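Local coordinates for protein ferredoxin NADP reductase (Plasmodium falciparum, PDB 3JQQ) that transfers electrons between ferredoxin and NADP(H) through its FAD in the apicoplast, possibly serving isoprenoid precursor biosynthesis, at residues 165-170 against 189-194; 176-181 against 257-262. The protein carries 1 engineered substitution. All coordinates share one frame; numbering follows the deposited sequence.

How the contacts relate
Both contacts belong to the half of the protein built on the parallel sheet, and they interleave along the chain: strand 173-178, which supplies contact 2, directly follows helix 166-169 and directly precedes helix 183-192, the two partners of contact 1. Their centres are 24 Å apart and their nearest atoms about 10 Å apart, so the two do not meet. Contact 1 is partly buried, lies away from the annotated sites and is carried mainly by aliphatic carbons, with a lysine at its exposed margin. Contact 2 is fully buried. Its protein-to-protein part is equally apolar, but it borders the nucleotide pocket, where an aromatic ring and polar groups take over: the setting of each contact shapes its chemistry.

Contact 1: residues 165-170 against 189-194; sequences DAIQKN and LKKLFA
I167 on the short, weakly bonded helix 166-169 meets L192 and K191 at the end of helix 183-192, the helix of the beta-alpha-beta unit that joins the neighbouring parallel strands 173-178 and 211-217. I167 can be followed outward. From CB, a first torsion of -57° sets CG1 beside the backbone N, and I167 CG1 comes to rest 3.9 Å from L192 CD2. The chain then runs fully extended to its tip, which leaves L192 behind and reaches the last turn of the other helix. There I167 CD1 lies 4.0 Å from the carbonyl oxygen K191 O and 4.2 Å from K191 NZ. The lysine chain is otherwise extended, and the bend at its last torsion (chi4 60°) leaves NZ, beside CE, in loose contact with this methyl.

L192 CD2 serves two partners, since A166 CB also approaches it, at 4.3 Å. A166 and L192 both pack on F173 of the strand between the helices, so the aliphatic patch passes into the sheet, while K191 stays exposed at its margin. Each helix stops close to the contact. F193 leaves helical geometry straight after L192, and its ring stacks with that of Y236. Helix 166-169 ends in a Schellman motif whose C-prime residue, N170, has positive phi and accepts a hydrogen bond at OD1 from T208 N.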
loop_
_atom_site.group_PDB
_atom_site.type_symbol
_atom_site.label_atom_id
_atom_site.label_comp_id
_atom_site.label_asym_id
_atom_site.label_seq_id
_atom_site.Cartn_x
_atom_site.Cartn_y
_atom_site.Cartn_z
ATOM N N ASP B 165 26.366 16.406 9.050
ATOM C CA ASP B 165 27.081 17.659 8.813
ATOM C C ASP B 165 26.608 18.341 7.533
ATOM O O ASP B 165 27.329 19.143 6.940
ATOM C CB ASP B 165 28.587 17.400 8.740
ATOM C CG ASP B 165 28.942 16.328 7.728
ATOM O OD1 ASP B 165 28.063 15.956 6.923
ATOM O OD2 ASP B 165 30.098 15.856 7.737
ATOM N N ALA B 166 25.386 18.020 7.120
ATOM C CA ALA B 166 24.849 18.481 5.841
ATOM C C ALA B 166 24.965 19.985 5.631
ATOM O O ALA B 166 25.422 20.439 4.581
ATOM C CB ALA B 166 23.407 18.022 5.681
ATOM N N ILE B 167 24.531 20.764 6.617
ATOM C CA ILE B 167 24.602 22.218 6.509
ATOM C C ILE B 167 26.039 22.735 6.422
ATOM O O ILE B 167 26.339 23.628 5.630
ATOM C CB ILE B 167 23.895 22.904 7.694
ATOM C CG1 ILE B 167 22.436 22.451 7.780
ATOM C CG2 ILE B 167 23.980 24.417 7.562
ATOM C CD1 ILE B 167 21.666 23.080 8.920
ATOM N N GLN B 168 26.932 22.231 7.272
ATOM C CA GLN B 168 28.311 22.685 7.222
ATOM C C GLN B 168 29.015 22.340 5.919
ATOM O O GLN B 168 29.712 23.170 5.400
ATOM C CB GLN B 168 29.131 22.262 8.435
ATOM C CG GLN B 168 29.590 20.819 8.447
ATOM C CD GLN B 168 31.087 20.633 8.805
ATOM O OE1 GLN B 168 31.924 21.485 8.492
ATOM N NE2 GLN B 168 31.416 19.513 9.447
ATOM N N LYS B 169 28.804 21.144 5.386
ATOM C CA LYS B 169 29.472 20.708 4.162
ATOM C C LYS B 169 28.698 21.156 2.929
ATOM O O LYS B 169 29.137 20.947 1.797
ATOM C CB LYS B 169 29.629 19.186 4.146
ATOM C CG LYS B 169 30.432 18.623 5.308
ATOM C CD LYS B 169 31.884 19.077 5.262
ATOM C CE LYS B 169 32.670 18.516 6.440
ATOM N NZ LYS B 169 34.078 19.003 6.460
ATOM N N ASN B 170 27.547 21.769 3.156
ATOM C CA ASN B 170 26.673 22.189 2.067
ATOM C C ASN B 170 26.438 21.062 1.066
ATOM O O ASN B 170 26.588 21.245 -0.142
ATOM C CB ASN B 170 27.239 23.425 1.367
ATOM C CG ASN B 170 27.191 24.659 2.247
ATOM O OD1 ASN B 170 26.217 24.884 2.966
ATOM N ND2 ASN B 170 28.244 25.467 2.194
ATOM N N LEU B 189 13.930 20.275 4.677
ATOM C CA LEU B 189 14.005 21.638 4.150
ATOM C C LEU B 189 13.860 22.680 5.249
ATOM O O LEU B 189 14.519 23.720 5.223
ATOM C CB LEU B 189 12.938 21.862 3.069
ATOM C CG LEU B 189 13.097 21.111 1.744
ATOM C CD1 LEU B 189 11.867 21.313 0.870
ATOM C CD2 LEU B 189 14.355 21.560 1.012
ATOM N N LYS B 190 12.991 22.398 6.213
ATOM C CA LYS B 190 12.784 23.308 7.329
ATOM C C LYS B 190 14.049 23.436 8.172
ATOM O O LYS B 190 14.348 24.512 8.686
ATOM C CB LYS B 190 11.594 22.863 8.185
ATOM C CG LYS B 190 10.243 23.132 7.536
ATOM C CD LYS B 190 9.106 22.497 8.326
ATOM C CE LYS B 190 7.752 22.848 7.728
ATOM N NZ LYS B 190 6.649 22.135 8.424
ATOM N N LYS B 191 14.797 22.344 8.307
ATOM C CA LYS B 191 16.066 22.403 9.027
ATOM C C LYS B 191 17.139 23.126 8.217
ATOM O O LYS B 191 17.826 24.007 8.729
ATOM C CB LYS B 191 16.565 21.008 9.411
ATOM C CG LYS B 191 17.969 21.022 10.006
ATOM C CD LYS B 191 18.480 19.623 10.306
ATOM C CE LYS B 191 19.959 19.644 10.675
ATOM N NZ LYS B 191 20.232 20.475 11.884
ATOM N N LEU B 192 17.274 22.749 6.949
ATOM C CA LEU B 192 18.334 23.281 6.096
ATOM C C LEU B 192 18.177 24.776 5.820
ATOM O O LEU B 192 19.148 25.531 5.882
ATOM C CB LEU B 192 18.399 22.507 4.774
ATOM C CG LEU B 192 18.652 20.997 4.849
ATOM C CD1 LEU B 192 18.284 20.321 3.533
ATOM C CD2 LEU B 192 20.096 20.697 5.217
ATOM N N PHE B 193 16.955 25.200 5.515
ATOM C CA PHE B 193 16.701 26.592 5.147
ATOM C C PHE B 193 16.233 27.444 6.328
ATOM O O PHE B 193 15.796 28.580 6.145
ATOM C CB PHE B 193 15.689 26.673 4.002
ATOM C CG PHE B 193 16.192 26.101 2.704
ATOM C CD1 PHE B 193 17.356 26.579 2.125
ATOM C CD2 PHE B 193 15.489 25.097 2.055
ATOM C CE1 PHE B 193 17.816 26.057 0.929
ATOM C CE2 PHE B 193 15.942 24.574 0.860
ATOM C CZ PHE B 193 17.106 25.054 0.294
ATOM N N ALA B 194 16.320 26.887 7.531
ATOM C CA ALA B 194 15.972 27.611 8.757
ATOM C C ALA B 194 14.532 28.134 8.779
ATOM O O ALA B 194 14.260 29.203 9.328
ATOM C CB ALA B 194 16.954 28.751 8.996
#

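Contact 2: residues 176-181 against 257-262; sequences IATGTG and FYVQDE. With A2P (adenosine-2'-5'-diphosphate), chain J; A2P (adenosine-2'-5'-diphosphate), chain H.
The adenine of A2P (chain J) separates the two segments at the pocket: Y258 lies on one side of its plane and the methyl of T178 on the other. The tyrosine ring is nearly parallel to the base, with C4 of the nucleotide 3.4 Å above its plane and displaced toward the rim. T178 CG2 approaches obliquely from the far side of the base plane, 4.0 Å from N3. At the edge of the tyrosine ring, in plane, is O1P of the 2'-phosphate of the same A2P (chain J), to which Y258 OH gives a short hydrogen bond of 2.5 Å. The same hydroxyl receives a weak, bent bond from N6 of the second A2P (chain H), at the subunit interface. A face of the F257 ring carries D261 CB.

Behind the pocket the protein surfaces meet through V259. Its first torsion of 73° places CG1 between the backbone N and the carbonyl carbon, pointing at the strand, where V259 CG1 lies 4.1 Å from I176 CG2 and equally near T178 CG2. Y258 is the N-cap of helix 259-265, and D261 OD1 accepts an almost straight hydrogen bond from Y258 N (2.9 Å, 177°) through its anti lone pair. D261 also forms a salt bridge with K292 and is bonded by S256 OG of the second subunit.

G179, with positive phi, places its N beside the ribose C5', and T180 touches the FAD. The stack only holds the adenine, whereas the bond from Y258 OH to the 2'-phosphate is consistent with a preference for NADP(H) over NAD(H).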
loop_
_atom_site.group_PDB
_atom_site.type_symbol
_atom_site.label_atom_id
_atom_site.label_comp_id
_atom_site.label_asym_id
_atom_site.label_seq_id
_atom_site.Cartn_x
_atom_site.Cartn_y
_atom_site.Cartn_z
ATOM N N ILE B 176 13.234 12.041 -3.717
ATOM C CA ILE B 176 12.196 11.460 -4.564
ATOM C C ILE B 176 10.998 11.052 -3.707
ATOM O O ILE B 176 11.151 10.341 -2.718
ATOM C CB ILE B 176 12.738 10.257 -5.365
ATOM C CG1 ILE B 176 13.841 10.720 -6.323
ATOM C CG2 ILE B 176 11.618 9.574 -6.130
ATOM C CD1 ILE B 176 14.635 9.589 -6.943
ATOM N N ALA B 177 9.808 11.517 -4.080
ATOM C CA ALA B 177 8.627 11.304 -3.247
ATOM C C ALA B 177 7.345 11.010 -4.024
ATOM O O ALA B 177 7.208 11.372 -5.194
ATOM C CB ALA B 177 8.413 12.503 -2.322
ATOM N N THR B 178 6.414 10.340 -3.350
ATOM C CA THR B 178 5.042 10.210 -3.820
ATOM C C THR B 178 4.098 10.455 -2.649
ATOM O O THR B 178 4.359 10.016 -1.530
ATOM C CB THR B 178 4.749 8.811 -4.414
ATOM O OG1 THR B 178 4.928 7.808 -3.404
ATOM C CG2 THR B 178 5.673 8.521 -5.589
ATOM N N GLY B 179 3.004 11.166 -2.904
ATOM C CA GLY B 179 1.994 11.404 -1.874
ATOM C C GLY B 179 2.563 11.941 -0.574
ATOM O O GLY B 179 3.266 12.949 -0.566
ATOM N N THR B 180 2.249 11.272 0.532
ATOM C CA THR B 180 2.705 11.716 1.847
ATOM C C THR B 180 4.199 11.486 2.036
ATOM O O THR B 180 4.767 11.838 3.069
ATOM C CB THR B 180 1.934 11.023 2.985
ATOM O OG1 THR B 180 2.068 9.601 2.864
ATOM C CG2 THR B 180 0.459 11.399 2.938
ATOM N N GLY B 181 4.832 10.900 1.026
ATOM C CA GLY B 181 6.271 10.688 1.040
ATOM C C GLY B 181 7.086 11.968 0.971
ATOM O O GLY B 181 8.313 11.929 1.060
ATOM N N PHE B 257 2.593 6.780 -16.449
ATOM C CA PHE B 257 3.816 7.568 -16.329
ATOM C C PHE B 257 3.986 8.127 -14.919
ATOM O O PHE B 257 3.313 9.081 -14.528
ATOM C CB PHE B 257 3.842 8.697 -17.363
ATOM C CG PHE B 257 5.180 9.373 -17.486
ATOM C CD1 PHE B 257 6.145 8.877 -18.351
ATOM C CD2 PHE B 257 5.474 10.499 -16.735
ATOM C CE1 PHE B 257 7.379 9.495 -18.471
ATOM C CE2 PHE B 257 6.706 11.122 -16.845
ATOM C CZ PHE B 257 7.661 10.619 -17.717
ATOM N N TYR B 258 4.896 7.523 -14.164
ATOM C CA TYR B 258 5.086 7.873 -12.761
ATOM C C TYR B 258 6.432 8.565 -12.529
ATOM O O TYR B 258 7.144 8.883 -13.483
ATOM C CB TYR B 258 4.941 6.629 -11.877
ATOM C CG TYR B 258 3.523 6.088 -11.797
ATOM C CD1 TYR B 258 2.474 6.898 -11.379
ATOM C CD2 TYR B 258 3.237 4.767 -12.124
ATOM C CE1 TYR B 258 1.179 6.414 -11.300
ATOM C CE2 TYR B 258 1.941 4.272 -12.044
ATOM C CZ TYR B 258 0.917 5.101 -11.630
ATOM O OH TYR B 258 -0.374 4.622 -11.544
ATOM N N VAL B 259 6.778 8.797 -11.266
ATOM C CA VAL B 259 7.957 9.594 -10.944
ATOM C C VAL B 259 9.270 8.975 -11.442
ATOM O O VAL B 259 10.171 9.700 -11.872
ATOM C CB VAL B 259 8.035 9.951 -9.432
ATOM C CG1 VAL B 259 8.412 8.737 -8.601
ATOM C CG2 VAL B 259 9.019 11.091 -9.202
ATOM N N GLN B 260 9.374 7.646 -11.402
ATOM C CA GLN B 260 10.565 6.966 -11.911
ATOM C C GLN B 260 10.715 7.135 -13.417
ATOM O O GLN B 260 11.829 7.173 -13.934
ATOM C CB GLN B 260 10.539 5.465 -11.600
ATOM C CG GLN B 260 9.798 5.080 -10.344
ATOM C CD GLN B 260 8.313 4.939 -10.580
ATOM O OE1 GLN B 260 7.850 3.947 -11.147
ATOM N NE2 GLN B 260 7.558 5.927 -10.139
ATOM N N ASP B 261 9.592 7.203 -14.117
ATOM C CA ASP B 261 9.598 7.291 -15.572
ATOM C C ASP B 261 10.090 8.664 -16.008
ATOM O O ASP B 261 10.796 8.799 -17.010
ATOM C CB ASP B 261 8.202 7.017 -16.134
ATOM C CG ASP B 261 7.702 5.619 -15.805
ATOM O OD1 ASP B 261 6.586 5.497 -15.259
ATOM O OD2 ASP B 261 8.424 4.649 -16.085
ATOM N N GLU B 262 9.705 9.678 -15.242
ATOM C CA GLU B 262 10.173 11.036 -15.455
ATOM C C GLU B 262 11.684 11.048 -15.289
ATOM O O GLU B 262 12.414 11.632 -16.098
ATOM C CB GLU B 262 9.542 11.968 -14.421
ATOM C CG GLU B 262 9.001 13.266 -14.988
ATOM C CD GLU B 262 10.012 14.003 -15.845
ATOM O OE1 GLU B 262 9.681 14.331 -17.004
ATOM O OE2 GLU B 262 11.136 14.247 -15.358
HETATM P P1 A2P J . -2.233 6.965 -9.181
HETATM O O1P A2P J . -2.043 6.139 -10.429
HETATM O O2P A2P J . -2.512 6.149 -7.941
HETATM O O3P A2P J . -3.137 8.161 -9.363
HETATM P P2 A2P J . -1.079 7.902 -3.086
HETATM O O4P A2P J . -0.019 8.234 -2.063
HETATM O O5P A2P J . -1.538 6.461 -3.068
HETATM O O6P A2P J . -2.190 8.919 -3.173
HETATM O "O5'" A2P J . -0.312 8.043 -4.495
HETATM C "C5'" A2P J . 0.639 9.087 -4.690
HETATM C "C4'" A2P J . 1.018 9.156 -6.163
HETATM O "O4'" A2P J . 1.834 8.030 -6.508
HETATM C "C3'" A2P J . -0.211 9.097 -7.059
HETATM O "O3'" A2P J . -0.039 10.036 -8.124
HETATM C "C2'" A2P J . -0.204 7.693 -7.627
HETATM O "O2'" A2P J . -0.786 7.626 -8.925
HETATM C "C1'" A2P J . 1.295 7.463 -7.705
HETATM N N9 A2P J . 1.633 6.038 -7.942
HETATM C C8 A2P J . 0.775 4.999 -7.953
HETATM N N7 A2P J . 1.422 3.837 -8.229
HETATM C C5 A2P J . 2.724 4.135 -8.410
HETATM C C6 A2P J . 3.963 3.386 -8.731
HETATM N N6 A2P J . 3.943 2.046 -8.917
HETATM N N1 A2P J . 5.118 4.083 -8.830
HETATM C C2 A2P J . 5.160 5.415 -8.645
HETATM N N3 A2P J . 4.077 6.155 -8.353
HETATM C C4 A2P J . 2.855 5.585 -8.226
HETATM P P1 A2P H . 6.050 -3.031 -9.757
HETATM O O1P A2P H . 6.239 -1.695 -10.428
HETATM O O2P A2P H . 5.888 -2.949 -8.259
HETATM O O3P A2P H . 7.014 -4.099 -10.213
HETATM P P2 A2P H . 2.968 -6.008 -5.191
HETATM O O4P A2P H . 3.555 -4.778 -4.547
HETATM O O5P A2P H . 3.915 -7.182 -5.259
HETATM O O6P A2P H . 1.584 -6.369 -4.710
HETATM O "O5'" A2P H . 2.754 -5.583 -6.732
HETATM C "C5'" A2P H . 2.132 -6.493 -7.637
HETATM C "C4'" A2P H . 2.143 -5.923 -9.049
HETATM O "O4'" A2P H . 1.424 -4.680 -9.089
HETATM C "C3'" A2P H . 3.565 -5.623 -9.511
HETATM O "O3'" A2P H . 3.697 -5.989 -10.886
HETATM C "C2'" A2P H . 3.673 -4.119 -9.388
HETATM O "O2'" A2P H . 4.619 -3.549 -10.289
HETATM C "C1'" A2P H . 2.258 -3.744 -9.780
HETATM N N9 A2P H . 1.984 -2.306 -9.539
HETATM C C8 A2P H . 2.785 -1.433 -8.890
HETATM N N7 A2P H . 2.241 -0.190 -8.882
HETATM C C5 A2P H . 1.075 -0.266 -9.548
HETATM C C6 A2P H . -0.009 0.675 -9.916
HETATM N N6 A2P H . 0.050 1.978 -9.556
HETATM N N1 A2P H . -1.058 0.190 -10.622
HETATM C C2 A2P H . -1.130 -1.105 -10.989
HETATM N N3 A2P H . -0.190 -2.006 -10.690
HETATM C C4 A2P H . 0.913 -1.655 -9.987
#